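Local atomic coordinates of abietadiene synthase, chloroplastic (Abies grandis, PDB entry 3S9V), a protein that is a chloroplastic, mainly alpha-helical enzyme of the plant terpene synthase family, with an N-terminal terpene synthase domain and a metal-binding domain. Residues Asp72-Pro77 with Thr116-Gly121; Arg371-Ser376 with Glu385-Thr390. All coordinates share one frame; numbering follows the deposited sequence.

How the contacts relate
The two contacts lie far apart in one long helical chain, their centres about 52 Å from each other and their nearest atoms about 37 Å. Contact 1 is peripheral, about 47 Å from the centre of the chain, where a loop and a helix end meet at the surface. Contact 2 is central, about 12 Å from that centre, and joins two consecutive helices of the N-terminal terpene synthase domain. They follow in series along the sequence, contact 1 closing before contact 2 opens, and share no atoms. Contact 1 pairs a salt bridge with a proline-tryptophan CH-pi contact; contact 2 relies on close packing of small side chains and a lysine chain.

Contact 1. Residues Asp72-Pro77 with Thr116-Gly121; sequences DNPHFP and TLWRTG
The indole of Trp-118 carries Pro-74 on one face and Asp-72 at its edge. On the Arg-119 guanidinium, O of Leu-117 lies 3.2 Å above one face, toward the rim, OD2 of Asp-72 is farther off the opposite face, and CE3 of Trp-118 is at the edge. CG of Pro-74 sits 3.5 Å from the centroid of the five-membered ring and only 14° off the ring normal, a CH-pi contact placed squarely over the face; the same CG is 3.4 Å from CE2 of Trp-118. The pyrrolidine and the indole run alongside each other in opposite senses, and CA of Pro-74 comes within 3.4 Å of CZ2 of Trp-118. O of Asn-73 lies 3.4 Å from CH2 of Trp-118, approaching obliquely. OD1 of Asp-72 is in the ring plane, 3.9 Å from CZ3 of Trp-118.

That carboxylate oxygen has a stronger partner: it forms a salt bridge with NH2 of Arg-119 at 3.1 Å. Carboxylate and guanidinium planes stand 89° apart, which excludes the flat, two-pronged pairing, and a single nitrogen makes the close approach. CG is anti to N in Asp-72 (chi1 170°), which carries the carboxylate toward Arg-119; the two side chains come from opposite directions and OD1 meets the guanidinium obliquely. Both partners are exposed at the surface.

Arg-119 has positive phi and is the C-prime residue of a Schellman motif ending helix 101-117, its N bonded to O of Thr-116. The contact therefore ties the C-terminal end of that helix to the loop between helices 56-62 and 77-85. NE1 of Trp-118 is hydrogen-bonded to O of Ala-63 just after the first of these, and Val-80 of helix 77-85 touches both Pro-74 and Trp-118, while the next helix, 122-136, starts right after Gly-121.

Contact 2. Residues Arg371-Ser376 with Glu385-Thr390; sequences RCSHVS and EAKLCT
Two consecutive helices of the alpha-helical terpene synthase N-terminal domain, 363-373 and 381-397, pack together here near the C-terminal end of the first. Ser-373 fills the closest approach, its CA 5.1 Å from CA of Lys-387. Its CB rests 3.9 Å from CB of Ala-386, and OG lies 3.3 Å from CA of Lys-387, so small side chains let the backbones come near. A chi1 of 71° folds OG of Ser-373 back over its own backbone, where it is hydrogen-bonded with O of Asn-370, one turn back in its own helix. Asn-370 also reaches across through ND2 to OG1 of Thr-390, a polar link between the helices beside the serine.

Past Ser-373 the backbone makes an inverse gamma turn centred on Val-375. His-374 meets the lysine chain obliquely and also touches Pro-424 and Trp-425. The Lys-387 chain leaves anti to its N, bends at chi3 (-68°), and crosses the histidine at about a right angle, bringing methylene CE of Lys-387 to 3.8 Å from ND1 of His-374.

Contact 1. Residues Asp72-Pro77 with Thr116-Gly121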
# COMPACT_ATOMS: atom_id res chain seq x y z
N ASP A 72 -37.19 2.08 37.99
CA ASP A 72 -35.85 2.11 38.57
C ASP A 72 -34.99 0.94 38.09
O ASP A 72 -34.68 0.02 38.84
CB ASP A 72 -35.93 2.08 40.10
CG ASP A 72 -34.57 1.86 40.73
OD1 ASP A 72 -33.61 2.57 40.36
OD2 ASP A 72 -34.47 0.97 41.60
N ASN A 73 -34.61 1.00 36.82
CA ASN A 73 -33.79 -0.04 36.22
C ASN A 73 -33.00 0.56 35.06
O ASN A 73 -33.37 1.61 34.52
CB ASN A 73 -34.66 -1.17 35.67
CG ASN A 73 -35.55 -1.78 36.71
OD1 ASN A 73 -36.76 -1.56 36.72
ND2 ASN A 73 -34.96 -2.57 37.61
N PRO A 74 -31.89 -0.08 34.67
CA PRO A 74 -31.15 0.48 33.55
C PRO A 74 -32.04 0.22 32.34
O PRO A 74 -32.82 -0.73 32.35
CB PRO A 74 -29.88 -0.38 33.51
CG PRO A 74 -29.73 -0.86 34.92
CD PRO A 74 -31.15 -1.19 35.30
N HIS A 75 -31.95 1.07 31.32
CA HIS A 75 -32.76 0.87 30.13
C HIS A 75 -32.26 -0.37 29.39
O HIS A 75 -33.04 -1.06 28.73
CB HIS A 75 -32.68 2.10 29.23
CG HIS A 75 -33.55 2.02 28.02
ND1 HIS A 75 -34.93 2.01 28.09
CD2 HIS A 75 -33.25 1.95 26.70
CE1 HIS A 75 -35.43 1.95 26.87
NE2 HIS A 75 -34.43 1.91 26.01
N PHE A 76 -30.97 -0.65 29.50
CA PHE A 76 -30.35 -1.81 28.87
C PHE A 76 -29.73 -2.70 29.95
O PHE A 76 -28.51 -2.74 30.10
CB PHE A 76 -29.24 -1.39 27.90
CG PHE A 76 -29.70 -0.53 26.76
CD1 PHE A 76 -29.32 0.81 26.68
CD2 PHE A 76 -30.49 -1.07 25.75
CE1 PHE A 76 -29.72 1.60 25.60
CE2 PHE A 76 -30.90 -0.28 24.67
CZ PHE A 76 -30.51 1.06 24.59
N PRO A 77 -30.56 -3.45 30.70
CA PRO A 77 -30.10 -4.34 31.78
C PRO A 77 -28.95 -5.28 31.40
O PRO A 77 -28.11 -5.61 32.23
CB PRO A 77 -31.37 -5.11 32.15
CG PRO A 77 -32.46 -4.17 31.80
CD PRO A 77 -32.00 -3.62 30.47
N THR A 116 -22.05 1.73 40.87
CA THR A 116 -22.41 2.49 42.05
C THR A 116 -23.79 3.14 41.83
O THR A 116 -24.63 3.13 42.72
CB THR A 116 -21.37 3.61 42.35
OG1 THR A 116 -20.12 3.02 42.71
CG2 THR A 116 -21.85 4.49 43.50
N LEU A 117 -24.00 3.69 40.64
CA LEU A 117 -25.27 4.35 40.34
C LEU A 117 -26.43 3.36 40.37
O LEU A 117 -27.56 3.73 40.68
CB LEU A 117 -25.20 5.03 38.96
CG LEU A 117 -24.23 6.21 38.79
CD1 LEU A 117 -24.30 6.72 37.35
CD2 LEU A 117 -24.57 7.33 39.75
N TRP A 118 -26.16 2.10 40.05
CA TRP A 118 -27.23 1.11 40.07
C TRP A 118 -27.25 0.30 41.37
O TRP A 118 -27.98 -0.69 41.50
CB TRP A 118 -27.12 0.19 38.85
CG TRP A 118 -27.51 0.91 37.59
CD1 TRP A 118 -26.72 1.12 36.49
CD2 TRP A 118 -28.75 1.58 37.33
NE1 TRP A 118 -27.40 1.88 35.57
CE2 TRP A 118 -28.64 2.18 36.06
CE3 TRP A 118 -29.94 1.74 38.06
CZ2 TRP A 118 -29.69 2.93 35.49
CZ3 TRP A 118 -30.99 2.48 37.49
CH2 TRP A 118 -30.85 3.06 36.22
N ARG A 119 -26.44 0.75 42.33
CA ARG A 119 -26.36 0.11 43.64
C ARG A 119 -26.17 -1.38 43.49
O ARG A 119 -26.77 -2.17 44.22
CB ARG A 119 -27.64 0.40 44.42
CG ARG A 119 -28.09 1.86 44.33
CD ARG A 119 -29.56 2.01 44.67
NE ARG A 119 -30.24 2.96 43.79
CZ ARG A 119 -30.39 2.78 42.47
NH1 ARG A 119 -29.91 1.70 41.88
NH2 ARG A 119 -31.03 3.69 41.75
N THR A 120 -25.32 -1.78 42.56
CA THR A 120 -25.09 -3.20 42.33
C THR A 120 -23.60 -3.55 42.22
O THR A 120 -22.75 -2.67 42.17
CB THR A 120 -25.85 -3.66 41.06
OG1 THR A 120 -25.76 -5.08 40.93
CG2 THR A 120 -25.28 -2.99 39.81
N GLY A 121 -23.31 -4.85 42.24
CA GLY A 121 -21.95 -5.34 42.15
C GLY A 121 -20.99 -4.77 43.19
O GLY A 121 -19.89 -4.35 42.84

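Contact 2. Residues Arg371-Ser376 with Glu385-Thr390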
# COMPACT_ATOMS: atom_id res chain seq x y z
N ARG A 371 1.52 6.75 -0.05
CA ARG A 371 1.36 5.64 -0.99
C ARG A 371 0.37 6.06 -2.08
O ARG A 371 0.59 5.82 -3.26
CB ARG A 371 0.85 4.39 -0.26
CG ARG A 371 1.84 3.80 0.73
CD ARG A 371 1.17 2.76 1.62
NE ARG A 371 0.79 1.58 0.86
CZ ARG A 371 -0.19 0.75 1.20
NH1 ARG A 371 -0.91 0.96 2.29
NH2 ARG A 371 -0.45 -0.30 0.43
N CYS A 372 -0.71 6.70 -1.66
CA CYS A 372 -1.74 7.16 -2.58
C CYS A 372 -1.24 8.23 -3.56
O CYS A 372 -1.54 8.18 -4.75
CB CYS A 372 -2.94 7.69 -1.77
SG CYS A 372 -4.23 8.52 -2.75
N SER A 373 -0.47 9.19 -3.07
CA SER A 373 0.02 10.29 -3.92
C SER A 373 0.87 9.88 -5.11
O SER A 373 1.02 10.65 -6.06
CB SER A 373 0.81 11.30 -3.08
OG SER A 373 2.06 10.75 -2.67
N HIS A 374 1.44 8.68 -5.07
CA HIS A 374 2.28 8.22 -6.18
C HIS A 374 1.48 7.68 -7.36
O HIS A 374 1.97 7.65 -8.48
CB HIS A 374 3.27 7.16 -5.70
CG HIS A 374 4.41 7.71 -4.91
ND1 HIS A 374 5.51 8.29 -5.51
CD2 HIS A 374 4.61 7.83 -3.58
CE1 HIS A 374 6.33 8.75 -4.58
NE2 HIS A 374 5.81 8.48 -3.39
N VAL A 375 0.24 7.24 -7.11
CA VAL A 375 -0.58 6.69 -8.18
C VAL A 375 -1.42 7.81 -8.77
O VAL A 375 -2.65 7.80 -8.70
CB VAL A 375 -1.48 5.55 -7.66
CG1 VAL A 375 -2.10 4.80 -8.81
CG2 VAL A 375 -0.65 4.59 -6.81
N SER A 376 -0.73 8.78 -9.36
CA SER A 376 -1.36 9.94 -9.93
C SER A 376 -1.36 9.97 -11.45
O SER A 376 -0.57 9.28 -12.11
CB SER A 376 -0.64 11.19 -9.44
OG SER A 376 0.72 11.13 -9.84
N GLU A 385 1.21 17.76 -4.43
CA GLU A 385 1.32 18.45 -3.14
C GLU A 385 1.28 17.44 -2.00
O GLU A 385 2.00 17.59 -1.01
CB GLU A 385 0.18 19.46 -2.97
CG GLU A 385 0.02 20.44 -4.12
CD GLU A 385 -1.06 21.48 -3.86
OE1 GLU A 385 -2.22 21.10 -3.57
OE2 GLU A 385 -0.75 22.68 -3.95
N ALA A 386 0.44 16.41 -2.13
CA ALA A 386 0.32 15.39 -1.09
C ALA A 386 1.64 14.65 -0.98
O ALA A 386 2.11 14.36 0.12
CB ALA A 386 -0.81 14.40 -1.41
N LYS A 387 2.24 14.34 -2.12
CA LYS A 387 3.51 13.64 -2.16
C LYS A 387 4.59 14.45 -1.42
O LYS A 387 5.33 13.92 -0.60
CB LYS A 387 3.95 13.40 -3.61
CG LYS A 387 5.30 12.72 -3.76
CD LYS A 387 5.85 12.82 -5.19
CE LYS A 387 5.02 12.00 -6.18
NZ LYS A 387 5.56 12.07 -7.58
N LEU A 388 4.66 15.75 -1.71
CA LEU A 388 5.66 16.61 -1.08
C LEU A 388 5.48 16.73 0.44
O LEU A 388 6.44 16.55 1.19
CB LEU A 388 5.65 18.00 -1.72
CG LEU A 388 6.04 18.02 -3.20
CD1 LEU A 388 5.91 19.44 -3.74
CD2 LEU A 388 7.46 17.50 -3.37
N CYS A 389 4.26 17.03 0.88
CA CYS A 389 3.96 17.18 2.30
C CYS A 389 4.25 15.90 3.07
O CYS A 389 4.92 15.94 4.10
CB CYS A 389 2.48 17.57 2.50
SG CYS A 389 1.85 17.40 4.21
N THR A 390 3.74 14.77 2.58
CA THR A 390 3.96 13.51 3.26
C THR A 390 5.43 13.12 3.31
O THR A 390 5.90 12.59 4.31
CB THR A 390 3.13 12.35 2.63
OG1 THR A 390 3.44 12.22 1.23
CG2 THR A 390 1.64 12.61 2.81